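Local coordinates for protein 4-hydroxy-tetrahydrodipicolinate synthase (Thermotoga maritima, PDB 1O5K) that probably catalyses the condensation of pyruvate with (S)-aspartate-beta-semialdehyde to 4-hydroxy-tetrahydrodipicolinate, a step of lysine biosynthesis, at residues D195-D203 with G214-S222; L251-F259 with L295-L305. All coordinates share one frame; numbering follows the deposited sequence.

Contact 1: D195-D203 with G214-S222; sequences DFMVWSGND and GDGVISVVS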
ATOM      1  N   ASP A 195      -2.846  -8.144  33.061  1.00 29.54           N
ATOM      2  CA  ASP A 195      -2.794  -9.588  32.831  1.00 29.81           C
ATOM      3  C   ASP A 195      -3.298  -9.983  31.420  1.00 29.43           C
ATOM      4  O   ASP A 195      -3.406 -11.178  31.102  1.00 28.00           O
ATOM      5  CB  ASP A 195      -3.664 -10.291  33.900  1.00 33.53           C
ATOM      6  CG  ASP A 195      -5.042  -9.650  34.018  1.00 36.61           C
ATOM      7  OD1 ASP A 195      -5.205  -8.725  34.850  1.00 62.64           O
ATOM      8  OD2 ASP A 195      -6.002  -9.942  33.293  1.00 47.94           O
ATOM      9  N   PHE A 196      -3.642  -8.979  30.604  1.00 27.29           N
ATOM     10  CA  PHE A 196      -4.158  -9.233  29.258  1.00 21.44           C
ATOM     11  C   PHE A 196      -2.995  -9.783  28.427  1.00 25.45           C
ATOM     12  O   PHE A 196      -1.899  -9.254  28.468  1.00 27.54           O
ATOM     13  CB  PHE A 196      -4.707  -7.975  28.628  1.00 24.19           C
ATOM     14  CG  PHE A 196      -5.587  -8.218  27.416  1.00 22.71           C
ATOM     15  CD1 PHE A 196      -6.898  -8.634  27.578  1.00 27.18           C
ATOM     16  CD2 PHE A 196      -5.136  -8.004  26.099  1.00 22.24           C
ATOM     17  CE1 PHE A 196      -7.735  -8.848  26.455  1.00 27.37           C
ATOM     18  CE2 PHE A 196      -5.971  -8.169  25.011  1.00 24.83           C
ATOM     19  CZ  PHE A 196      -7.276  -8.599  25.161  1.00 23.93           C
ATOM     20  N   MET A 197      -3.244 -10.876  27.725  1.00 24.26           N
ATOM     21  CA  MET A 197      -2.213 -11.586  26.982  1.00 24.01           C
ATOM     22  C   MET A 197      -2.138 -11.087  25.561  1.00 23.16           C
ATOM     23  O   MET A 197      -3.169 -10.820  24.932  1.00 23.88           O
ATOM     24  CB  MET A 197      -2.519 -13.069  26.957  1.00 26.38           C
ATOM     25  CG  MET A 197      -2.649 -13.687  28.358  1.00 29.60           C
ATOM     26  SD  MET A 197      -1.217 -13.562  29.369  1.00 34.94           S
ATOM     27  CE  MET A 197      -0.235 -14.646  28.635  1.00 28.35           C
ATOM     28  N   VAL A 198      -0.915 -11.003  25.021  1.00 20.65           N
ATOM     29  CA  VAL A 198      -0.763 -10.617  23.663  1.00 22.34           C
ATOM     30  C   VAL A 198       0.239 -11.597  23.039  1.00 23.77           C
ATOM     31  O   VAL A 198       1.391 -11.638  23.449  1.00 23.08           O
ATOM     32  CB  VAL A 198      -0.282  -9.174  23.476  1.00 24.38           C
ATOM     33  CG1 VAL A 198      -0.181  -8.902  21.958  1.00 28.56           C
ATOM     34  CG2 VAL A 198      -1.186  -8.224  24.148  1.00 22.31           C
ATOM     35  N   TRP A 199      -0.252 -12.444  22.134  1.00 22.49           N
ATOM     36  CA  TRP A 199       0.559 -13.424  21.422  1.00 23.06           C
ATOM     37  C   TRP A 199       0.699 -12.993  20.005  1.00 24.54           C
ATOM     38  O   TRP A 199      -0.271 -12.442  19.370  1.00 24.95           O
ATOM     39  CB  TRP A 199      -0.062 -14.814  21.458  1.00 23.71           C
ATOM     40  CG  TRP A 199      -0.351 -15.390  22.836  1.00 24.40           C
ATOM     41  CD1 TRP A 199       0.526 -15.977  23.683  1.00 27.00           C
ATOM     42  CD2 TRP A 199      -1.608 -15.349  23.529  1.00 22.22           C
ATOM     43  NE1 TRP A 199      -0.100 -16.361  24.835  1.00 23.15           N
ATOM     44  CE2 TRP A 199      -1.423 -16.019  24.761  1.00 23.42           C
ATOM     45  CE3 TRP A 199      -2.892 -14.899  23.193  1.00 27.20           C
ATOM     46  CZ2 TRP A 199      -2.454 -16.223  25.669  1.00 22.20           C
ATOM     47  CZ3 TRP A 199      -3.924 -15.114  24.077  1.00 25.37           C
ATOM     48  CH2 TRP A 199      -3.698 -15.719  25.331  1.00 24.65           C
ATOM     49  N   SER A 200       1.883 -13.218  19.439  1.00 24.26           N
ATOM     50  CA  SER A 200       2.048 -13.010  18.017  1.00 22.96           C
ATOM     51  C   SER A 200       1.231 -14.005  17.159  1.00 19.94           C
ATOM     52  O   SER A 200       1.167 -15.216  17.456  1.00 21.58           O
ATOM     53  CB  SER A 200       3.548 -13.193  17.593  1.00 25.39           C
ATOM     54  OG  SER A 200       3.684 -12.904  16.235  1.00 24.79           O
ATOM     55  N   GLY A 201       0.657 -13.500  16.079  1.00 23.05           N
ATOM     56  CA  GLY A 201       0.004 -14.285  15.064  1.00 23.87           C
ATOM     57  C   GLY A 201       0.876 -14.474  13.837  1.00 26.36           C
ATOM     58  O   GLY A 201       0.443 -15.065  12.855  1.00 28.59           O
ATOM     59  N   ASN A 202       2.130 -14.023  13.903  1.00 24.69           N
ATOM     60  CA  ASN A 202       3.083 -14.257  12.842  1.00 25.92           C
ATOM     61  C   ASN A 202       4.369 -14.803  13.406  1.00 25.08           C
ATOM     62  O   ASN A 202       4.974 -14.206  14.295  1.00 23.11           O
ATOM     63  CB  ASN A 202       3.418 -12.960  12.107  1.00 26.86           C
ATOM     64  CG  ASN A 202       2.276 -12.456  11.288  1.00 31.57           C
ATOM     65  OD1 ASN A 202       1.851 -13.104  10.316  1.00 29.93           O
ATOM     66  ND2 ASN A 202       1.793 -11.304  11.629  1.00 29.41           N
ATOM     67  N   ASP A 203       4.760 -15.972  12.947  1.00 25.68           N
ATOM     68  CA  ASP A 203       6.020 -16.552  13.466  1.00 24.04           C
ATOM     69  C   ASP A 203       7.210 -15.593  13.339  1.00 24.44           C
ATOM     70  O   ASP A 203       8.018 -15.464  14.258  1.00 24.91           O
ATOM     71  CB  ASP A 203       6.336 -17.840  12.748  1.00 27.26           C
ATOM     72  CG  ASP A 203       5.394 -18.932  13.168  1.00 33.99           C
ATOM     73  OD1 ASP A 203       5.315 -19.209  14.370  1.00 34.85           O
ATOM     74  OD2 ASP A 203       4.685 -19.516  12.379  1.00 28.69           O
ATOM     75  N   GLY A 214       5.208  -8.828  24.891  1.00 22.72           N
ATOM     76  CA  GLY A 214       4.147  -9.793  24.728  1.00 24.98           C
ATOM     77  C   GLY A 214       4.493 -11.159  25.290  1.00 23.62           C
ATOM     78  O   GLY A 214       5.521 -11.342  25.956  1.00 23.80           O
ATOM     79  N   ASP A 215       3.601 -12.105  25.024  1.00 22.40           N
ATOM     80  CA  ASP A 215       3.526 -13.353  25.749  1.00 19.68           C
ATOM     81  C   ASP A 215       3.857 -14.658  24.989  1.00 25.12           C
ATOM     82  O   ASP A 215       3.781 -15.741  25.558  1.00 25.74           O
ATOM     83  CB  ASP A 215       2.160 -13.456  26.422  1.00 20.93           C
ATOM     84  CG  ASP A 215       1.958 -12.325  27.355  1.00 21.69           C
ATOM     85  OD1 ASP A 215       1.213 -11.388  27.025  1.00 23.49           O
ATOM     86  OD2 ASP A 215       2.650 -12.230  28.373  1.00 25.89           O
ATOM     87  N   GLY A 216       4.280 -14.534  23.737  1.00 24.55           N
ATOM     88  CA  GLY A 216       4.580 -15.682  22.942  1.00 21.83           C
ATOM     89  C   GLY A 216       3.964 -15.625  21.570  1.00 23.18           C
ATOM     90  O   GLY A 216       3.849 -14.562  20.955  1.00 23.67           O
ATOM     91  N   VAL A 217       3.566 -16.787  21.082  1.00 22.48           N
ATOM     92  CA  VAL A 217       3.137 -16.947  19.708  1.00 22.98           C
ATOM     93  C   VAL A 217       2.128 -18.064  19.532  1.00 23.52           C
ATOM     94  O   VAL A 217       2.215 -19.091  20.181  1.00 24.00           O
ATOM     95  CB  VAL A 217       4.326 -17.183  18.735  1.00 22.44           C
ATOM     96  CG1 VAL A 217       5.164 -18.402  19.180  1.00 24.97           C
ATOM     97  CG2 VAL A 217       3.882 -17.317  17.251  1.00 23.68           C
ATOM     98  N   ILE A 218       1.119 -17.792  18.703  1.00 21.35           N
ATOM     99  CA  ILE A 218       0.229 -18.824  18.216  1.00 23.79           C
ATOM    100  C   ILE A 218       0.743 -19.103  16.786  1.00 23.85           C
ATOM    101  O   ILE A 218       0.603 -18.277  15.872  1.00 25.20           O
ATOM    102  CB  ILE A 218      -1.241 -18.444  18.295  1.00 22.98           C
ATOM    103  CG1 ILE A 218      -1.666 -18.342  19.779  1.00 26.80           C
ATOM    104  CG2 ILE A 218      -2.057 -19.526  17.530  1.00 25.53           C
ATOM    105  CD1 ILE A 218      -3.053 -17.673  20.012  1.00 23.75           C
ATOM    106  N   SER A 219       1.439 -20.244  16.684  1.00 25.07           N
ATOM    107  CA  SER A 219       2.410 -20.525  15.631  1.00 26.21           C
ATOM    108  C   SER A 219       1.936 -21.473  14.562  1.00 24.98           C
ATOM    109  O   SER A 219       1.272 -22.442  14.820  1.00 27.25           O
ATOM    110  CB  SER A 219       3.655 -21.156  16.281  1.00 25.30           C
ATOM    111  OG  SER A 219       4.675 -21.431  15.336  1.00 25.73           O
ATOM    112  N   VAL A 220       2.395 -21.211  13.354  1.00 24.07           N
ATOM    113  CA  VAL A 220       2.276 -22.189  12.232  1.00 20.98           C
ATOM    114  C   VAL A 220       3.552 -23.067  12.173  1.00 22.77           C
ATOM    115  O   VAL A 220       3.516 -24.305  12.033  1.00 24.10           O
ATOM    116  CB  VAL A 220       2.121 -21.433  10.965  1.00 23.17           C
ATOM    117  CG1 VAL A 220       2.246 -22.346   9.733  1.00 27.68           C
ATOM    118  CG2 VAL A 220       0.743 -20.696  10.940  1.00 26.14           C
ATOM    119  N   VAL A 221       4.699 -22.407  12.266  1.00 24.94           N
ATOM    120  CA  VAL A 221       5.996 -23.082  12.199  1.00 26.52           C
ATOM    121  C   VAL A 221       6.158 -24.192  13.219  1.00 25.47           C
ATOM    122  O   VAL A 221       6.851 -25.177  12.950  1.00 24.12           O
ATOM    123  CB  VAL A 221       7.203 -22.056  12.362  1.00 30.31           C
ATOM    124  CG1 VAL A 221       8.497 -22.807  12.325  1.00 36.28           C
ATOM    125  CG2 VAL A 221       7.229 -20.997  11.243  1.00 33.83           C
ATOM    126  N   SER A 222       5.604 -24.022  14.424  1.00 23.36           N
ATOM    127  CA  SER A 222       5.683 -25.061  15.401  1.00 23.45           C
ATOM    128  C   SER A 222       5.042 -26.392  15.001  1.00 25.74           C
ATOM    129  O   SER A 222       5.306 -27.403  15.663  1.00 25.40           O
ATOM    130  CB  SER A 222       5.080 -24.612  16.736  1.00 24.02           C
ATOM    131  OG  SER A 222       3.700 -24.268  16.621  1.00 24.16           O
TER
HETATM  132  O   HOH W   1       0.980 -17.885  13.112  1.00 30.07           O

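Contact 2: L251-F259 with L295-L305; sequences LRPLMKALF and LLRNVLKESGL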
ATOM      1  N   LEU A 251      15.689 -19.831  12.117  1.00 24.27           N
ATOM      2  CA  LEU A 251      14.370 -20.264  11.689  1.00 28.25           C
ATOM      3  C   LEU A 251      13.807 -19.451  10.543  1.00 30.39           C
ATOM      4  O   LEU A 251      12.835 -19.865   9.892  1.00 29.57           O
ATOM      5  CB  LEU A 251      13.364 -20.175  12.829  1.00 29.41           C
ATOM      6  CG  LEU A 251      13.479 -21.270  13.852  1.00 33.59           C
ATOM      7  CD1 LEU A 251      12.492 -21.043  14.975  1.00 29.46           C
ATOM      8  CD2 LEU A 251      13.262 -22.632  13.201  1.00 40.21           C
ATOM      9  N   ARG A 252      14.398 -18.299  10.282  1.00 32.73           N
ATOM     10  CA  ARG A 252      13.839 -17.386   9.280  1.00 35.43           C
ATOM     11  C   ARG A 252      13.519 -18.013   7.928  1.00 33.25           C
ATOM     12  O   ARG A 252      12.460 -17.727   7.377  1.00 33.73           O
ATOM     13  CB  ARG A 252      14.754 -16.171   9.032  1.00 35.92           C
ATOM     14  CG  ARG A 252      14.181 -15.251   7.882  1.00 39.88           C
ATOM     15  CD  ARG A 252      14.957 -13.959   7.578  1.00 46.81           C
ATOM     16  NE  ARG A 252      14.098 -12.771   7.327  1.00 59.10           N
ATOM     17  CZ  ARG A 252      13.237 -12.227   8.218  1.00 60.18           C
ATOM     18  NH1 ARG A 252      13.022 -12.789   9.411  1.00 60.45           N
ATOM     19  NH2 ARG A 252      12.558 -11.131   7.896  1.00 64.11           N
ATOM     20  N   PRO A 253      14.417 -18.814   7.362  1.00 30.35           N
ATOM     21  CA  PRO A 253      14.151 -19.463   6.069  1.00 30.73           C
ATOM     22  C   PRO A 253      12.904 -20.341   6.089  1.00 29.14           C
ATOM     23  O   PRO A 253      12.115 -20.311   5.134  1.00 28.96           O
ATOM     24  CB  PRO A 253      15.383 -20.323   5.848  1.00 30.56           C
ATOM     25  CG  PRO A 253      16.447 -19.623   6.700  1.00 31.37           C
ATOM     26  CD  PRO A 253      15.758 -19.147   7.880  1.00 34.53           C
ATOM     27  N   LEU A 254      12.718 -21.072   7.195  1.00 25.53           N
ATOM     28  CA  LEU A 254      11.549 -21.905   7.366  1.00 27.51           C
ATOM     29  C   LEU A 254      10.335 -21.042   7.556  1.00 27.11           C
ATOM     30  O   LEU A 254       9.283 -21.309   6.990  1.00 29.45           O
ATOM     31  CB  LEU A 254      11.770 -22.901   8.518  1.00 31.08           C
ATOM     32  CG  LEU A 254      10.653 -23.895   8.776  1.00 31.46           C
ATOM     33  CD1 LEU A 254      10.357 -24.709   7.522  1.00 32.98           C
ATOM     34  CD2 LEU A 254      11.040 -24.782   9.880  1.00 30.67           C
ATOM     35  N   MET A 255      10.449 -20.001   8.376  1.00 26.33           N
ATOM     36  CA  MET A 255       9.339 -19.091   8.586  1.00 29.82           C
ATOM     37  C   MET A 255       8.843 -18.536   7.264  1.00 30.85           C
ATOM     38  O   MET A 255       7.641 -18.519   7.013  1.00 33.45           O
ATOM     39  CB  MET A 255       9.756 -17.972   9.529  1.00 29.03           C
ATOM     40  CG  MET A 255       9.901 -18.438  10.953  1.00 30.53           C
ATOM     41  SD  MET A 255      10.455 -17.025  11.982  1.00 36.95           S
ATOM     42  CE  MET A 255      10.535 -17.811  13.599  1.00 40.67           C
ATOM     43  N   LYS A 256       9.767 -18.133   6.399  1.00 27.48           N
ATOM     44  CA  LYS A 256       9.398 -17.551   5.108  1.00 31.77           C
ATOM     45  C   LYS A 256       8.832 -18.603   4.144  1.00 29.55           C
ATOM     46  O   LYS A 256       7.819 -18.362   3.469  1.00 28.57           O
ATOM     47  CB  LYS A 256      10.601 -16.853   4.474  1.00 30.46           C
ATOM     48  CG  LYS A 256      11.119 -15.740   5.400  1.00 36.63           C
ATOM     49  CD  LYS A 256      10.054 -14.632   5.655  1.00 41.01           C
ATOM     50  CE  LYS A 256      10.334 -13.821   6.916  1.00 45.96           C
ATOM     51  NZ  LYS A 256       9.784 -12.398   6.862  1.00 44.31           N
ATOM     52  N   ALA A 257       9.475 -19.771   4.104  1.00 25.46           N
ATOM     53  CA  ALA A 257       9.058 -20.815   3.185  1.00 25.52           C
ATOM     54  C   ALA A 257       7.631 -21.272   3.440  1.00 25.93           C
ATOM     55  O   ALA A 257       6.929 -21.699   2.492  1.00 26.52           O
ATOM     56  CB  ALA A 257      10.005 -21.992   3.242  1.00 24.97           C
ATOM     57  N   LEU A 258       7.200 -21.239   4.709  1.00 24.82           N
ATOM     58  CA  LEU A 258       5.883 -21.734   5.054  1.00 24.86           C
ATOM     59  C   LEU A 258       4.762 -20.784   4.598  1.00 26.66           C
ATOM     60  O   LEU A 258       3.595 -21.079   4.715  1.00 26.81           O
ATOM     61  CB  LEU A 258       5.833 -22.039   6.586  1.00 23.75           C
ATOM     62  CG  LEU A 258       6.610 -23.279   6.983  1.00 25.71           C
ATOM     63  CD1 LEU A 258       6.564 -23.473   8.482  1.00 32.51           C
ATOM     64  CD2 LEU A 258       6.072 -24.580   6.272  1.00 24.46           C
ATOM     65  N   PHE A 259       5.127 -19.646   4.034  1.00 24.93           N
ATOM     66  CA  PHE A 259       4.161 -18.726   3.508  1.00 26.74           C
ATOM     67  C   PHE A 259       4.384 -18.304   2.074  1.00 27.45           C
ATOM     68  O   PHE A 259       3.798 -17.344   1.625  1.00 29.09           O
ATOM     69  CB  PHE A 259       4.089 -17.528   4.467  1.00 30.95           C
ATOM     70  CG  PHE A 259       3.651 -17.922   5.809  1.00 28.33           C
ATOM     71  CD1 PHE A 259       2.315 -17.907   6.121  1.00 29.34           C
ATOM     72  CD2 PHE A 259       4.568 -18.369   6.752  1.00 34.82           C
ATOM     73  CE1 PHE A 259       1.880 -18.304   7.403  1.00 35.34           C
ATOM     74  CE2 PHE A 259       4.145 -18.758   8.014  1.00 36.84           C
ATOM     75  CZ  PHE A 259       2.794 -18.721   8.323  1.00 32.58           C
ATOM     76  N   LEU A 295      11.509 -26.232  -2.339  1.00 28.21           N
ATOM     77  CA  LEU A 295      12.036 -25.245  -1.376  1.00 27.16           C
ATOM     78  C   LEU A 295      11.895 -25.781   0.045  1.00 26.57           C
ATOM     79  O   LEU A 295      12.830 -25.782   0.837  1.00 25.10           O
ATOM     80  CB  LEU A 295      11.280 -23.921  -1.511  1.00 26.72           C
ATOM     81  CG  LEU A 295      11.474 -22.882  -0.393  1.00 31.75           C
ATOM     82  CD1 LEU A 295      12.912 -22.432  -0.413  1.00 31.27           C
ATOM     83  CD2 LEU A 295      10.544 -21.705  -0.577  1.00 33.34           C
ATOM     84  N   LEU A 296      10.694 -26.204   0.391  1.00 25.65           N
ATOM     85  CA  LEU A 296      10.500 -26.779   1.707  1.00 26.41           C
ATOM     86  C   LEU A 296      11.499 -27.942   1.963  1.00 25.53           C
ATOM     87  O   LEU A 296      12.101 -28.010   3.042  1.00 27.44           O
ATOM     88  CB  LEU A 296       9.071 -27.259   1.857  1.00 26.36           C
ATOM     89  CG  LEU A 296       8.046 -26.131   1.886  1.00 26.26           C
ATOM     90  CD1 LEU A 296       6.696 -26.799   1.655  1.00 27.67           C
ATOM     91  CD2 LEU A 296       8.118 -25.364   3.211  1.00 25.90           C
ATOM     92  N   ARG A 297      11.682 -28.845   0.992  1.00 24.54           N
ATOM     93  CA  ARG A 297      12.543 -30.007   1.204  1.00 28.69           C
ATOM     94  C   ARG A 297      13.957 -29.532   1.587  1.00 30.16           C
ATOM     95  O   ARG A 297      14.589 -30.038   2.548  1.00 31.66           O
ATOM     96  CB  ARG A 297      12.588 -30.900  -0.050  1.00 28.29           C
ATOM     97  CG  ARG A 297      13.131 -32.266   0.244  1.00 31.16           C
ATOM     98  CD  ARG A 297      13.339 -33.176  -0.935  1.00 34.27           C
ATOM     99  NE  ARG A 297      12.096 -33.787  -1.406  1.00 32.89           N
ATOM    100  CZ  ARG A 297      11.390 -33.357  -2.432  1.00 32.19           C
ATOM    101  NH1 ARG A 297      11.770 -32.297  -3.138  1.00 33.64           N
ATOM    102  NH2 ARG A 297      10.277 -34.001  -2.763  1.00 40.11           N
ATOM    103  N   ASN A 298      14.421 -28.514   0.872  1.00 27.31           N
ATOM    104  CA  ASN A 298      15.752 -27.948   1.097  1.00 30.72           C
ATOM    105  C   ASN A 298      15.891 -27.277   2.446  1.00 30.15           C
ATOM    106  O   ASN A 298      16.843 -27.515   3.173  1.00 28.62           O
ATOM    107  CB  ASN A 298      16.071 -26.933   0.002  1.00 31.43           C
ATOM    108  CG  ASN A 298      16.438 -27.610  -1.326  1.00 34.40           C
ATOM    109  OD1 ASN A 298      16.831 -28.782  -1.356  1.00 39.05           O
ATOM    110  ND2 ASN A 298      16.255 -26.882  -2.433  1.00 30.66           N
ATOM    111  N   VAL A 299      14.930 -26.432   2.756  1.00 32.20           N
ATOM    112  CA  VAL A 299      14.895 -25.711   4.014  1.00 30.91           C
ATOM    113  C   VAL A 299      14.728 -26.673   5.188  1.00 27.98           C
ATOM    114  O   VAL A 299      15.374 -26.493   6.237  1.00 29.99           O
ATOM    115  CB  VAL A 299      13.755 -24.654   4.002  1.00 34.18           C
ATOM    116  CG1 VAL A 299      13.451 -24.170   5.379  1.00 36.37           C
ATOM    117  CG2 VAL A 299      14.137 -23.446   3.122  1.00 26.36           C
ATOM    118  N   LEU A 300      13.867 -27.684   5.041  1.00 24.15           N
ATOM    119  CA  LEU A 300      13.701 -28.659   6.124  1.00 28.02           C
ATOM    120  C   LEU A 300      15.020 -29.394   6.403  1.00 29.05           C
ATOM    121  O   LEU A 300      15.406 -29.555   7.571  1.00 32.29           O
ATOM    122  CB  LEU A 300      12.555 -29.626   5.871  1.00 26.51           C
ATOM    123  CG  LEU A 300      11.153 -29.011   5.898  1.00 24.66           C
ATOM    124  CD1 LEU A 300      10.194 -30.088   5.398  1.00 27.84           C
ATOM    125  CD2 LEU A 300      10.806 -28.553   7.323  1.00 29.35           C
ATOM    126  N   LYS A 301      15.679 -29.825   5.333  1.00 30.02           N
ATOM    127  CA  LYS A 301      16.995 -30.470   5.374  1.00 33.16           C
ATOM    128  C   LYS A 301      18.030 -29.573   6.052  1.00 33.50           C
ATOM    129  O   LYS A 301      18.713 -29.984   6.972  1.00 34.22           O
ATOM    130  CB  LYS A 301      17.511 -30.792   3.955  1.00 33.54           C
ATOM    131  CG  LYS A 301      16.934 -32.003   3.256  1.00 38.78           C
ATOM    132  CD  LYS A 301      17.730 -32.308   1.929  1.00 39.98           C
ATOM    133  CE  LYS A 301      17.509 -31.231   0.811  1.00 49.28           C
ATOM    134  NZ  LYS A 301      18.037 -31.559  -0.576  1.00 35.60           N
ATOM    135  N   GLU A 302      18.168 -28.359   5.579  1.00 34.08           N
ATOM    136  CA  GLU A 302      19.112 -27.432   6.178  1.00 36.89           C
ATOM    137  C   GLU A 302      18.845 -27.238   7.672  1.00 39.09           C
ATOM    138  O   GLU A 302      19.803 -27.059   8.424  1.00 41.77           O
ATOM    139  CB  GLU A 302      19.074 -26.055   5.499  1.00 37.60           C
ATOM    140  CG  GLU A 302      19.504 -26.027   4.033  1.00 43.48           C
ATOM    141  N   SER A 303      17.567 -27.276   8.091  1.00 36.90           N
ATOM    142  CA  SER A 303      17.169 -27.033   9.488  1.00 36.30           C
ATOM    143  C   SER A 303      17.279 -28.259  10.396  1.00 39.29           C
ATOM    144  O   SER A 303      16.967 -28.161  11.582  1.00 43.66           O
ATOM    145  CB  SER A 303      15.709 -26.527   9.548  1.00 38.16           C
ATOM    146  OG  SER A 303      15.491 -25.444   8.645  1.00 44.73           O
ATOM    147  N   GLY A 304      17.652 -29.417   9.846  1.00 35.84           N
ATOM    148  CA  GLY A 304      17.740 -30.660  10.614  1.00 36.55           C
ATOM    149  C   GLY A 304      16.409 -31.346  10.864  1.00 34.44           C
ATOM    150  O   GLY A 304      16.316 -32.248  11.701  1.00 37.55           O
ATOM    151  N   LEU A 305      15.390 -30.972  10.111  1.00 31.45           N
ATOM    152  CA  LEU A 305      14.061 -31.564  10.271  1.00 31.27           C
ATOM    153  C   LEU A 305      13.780 -32.676   9.295  1.00 32.46           C
ATOM    154  O   LEU A 305      12.771 -33.366   9.424  1.00 36.82           O
ATOM    155  CB  LEU A 305      12.981 -30.485  10.147  1.00 31.45           C
ATOM    156  CG  LEU A 305      13.107 -29.447  11.241  1.00 30.38           C
ATOM    157  CD1 LEU A 305      12.275 -28.245  10.922  1.00 34.41           C
ATOM    158  CD2 LEU A 305      12.693 -30.040  12.562  1.00 30.74           C
TER
HETATM  159  O   HOH W   2      15.171 -22.179   8.794  1.00 26.60           O

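Contact 1: D195-D203 with G214-S222
Trp199 meets 214-222 with its indole: the backbone N of Val217 stands at the ring edge, near the ring plane, while Asp215 O and Ile218 CD1 approach obliquely. One face carries CB of Met197, two residues earlier. Outside the pair, Phe14 stacks on the indole and accepts from NE1 through its carbonyl. The Asp215 carboxylate is turned 68° from the indole, and Met197 CE packs 3.4 Å from CG of Asp215. With its anti lone pair, Asp215 OD1 accepts from Val198 N at 2.9 Å; Lys190 and Arg15 form salt bridges with the same carboxylate. Asp215 N returns a bond to Val198 O. Ser200 forms a single parallel bridge with Val217, its N giving to Gly216 O (2.8 Å) and its O receiving from Ile218 N (2.9 Å). A water donates to both Gly201 O and Ile218 O.

At the far end the Asp203 carboxylate, swung beside its own backbone N (chi1 -72°), takes three donors. Ser219 OG reaches OD1 of Asp203 at 2.5 Å; Val220 N uses the syn lone pair of OD2, and Val221 N comes to OD2 from above the carboxylate plane at 2.9 Å. Losing this carboxylate to an alanine here would probably leave these three donors without their acceptor and the turn after the strand free to shift. Through Met197, bonded to Val170 and Ile172, 195-203 lies between strands 169-171 and 216-219, consistent with its closing the TIM barrel. Buried carboxylates thus hold both ends of the strand, while Ser200 O holds Ile218, a predicted pyruvate-binding residue.

Contact 2: L251-F259 with L295-L305
Leu295 opens the contact by laying CD2 against CB of Ala257, at 3.9 Å. The next residue, Leu296, reaches the same methyl from another direction: its CG lies beside its own backbone N (chi1 -68°), and CD2 meets both Ala257 CB and, at 3.8 Å, CD2 of Leu258. The small alanine thus receives two leucines, and the Leu258 and Leu296 side chains cross at about a right angle.

One turn on, Val299 makes the most intimate approach. With CG1 anti to the backbone N (chi1 164°), that methyl rests 3.6 Å from CA of Leu254, pressing on the helix backbone itself, while CG2 faces CB of Pro253. Leu300 then offers CD2 to CD1 of Leu254.

Past the last helical turn, Ser303 supplies the polar element. Its OG donates to Val299 O at 2.6 Å, and Ser303 N reaches that carbonyl from the opposite face. A water joins this hydroxyl to Leu254 N, 3.1 Å from the water; around Pro253 the helix is kinked and this N lacks its bond to the preceding turn, which the water replaces. Gly304, with positive phi, ends the helix in a Schellman motif. The reversal brings Leu305 back over the pair, its CD1 3.8 Å from CD2 of Leu254, so that Val299, Leu300 and Leu305 all meet that one leucine.

On 251-259, Arg252 and Lys256 also form salt bridges with Asp180 of the second subunit. The axes run 9.5 Å apart and nearly antiparallel, at 156°. Such near-antiparallel packing of helices 241-257 and 290-302 belongs to the C-terminal helical region that follows the barrel in DapA enzymes.

How the contacts relate
In this protein the contrast follows the place of each contact in the fold: backbone and carboxylate bonds at the barrel wall, apolar side chains between the helices outside it. The centre of contact 1 lies about 8 Å from the centre of the chain, that of contact 2 about 19 Å; the first is almost wholly buried, the second only partly so. A single bridging water is the polar link across contact 2. They share no helix or strand, yet they touch: Met255 and Leu258 of contact 2 pack on Val221, and Phe259 packs on Val220. The segment 251-259 therefore lies between the turn ending the barrel strand and the last helix of the chain, both joined to it by apolar packing.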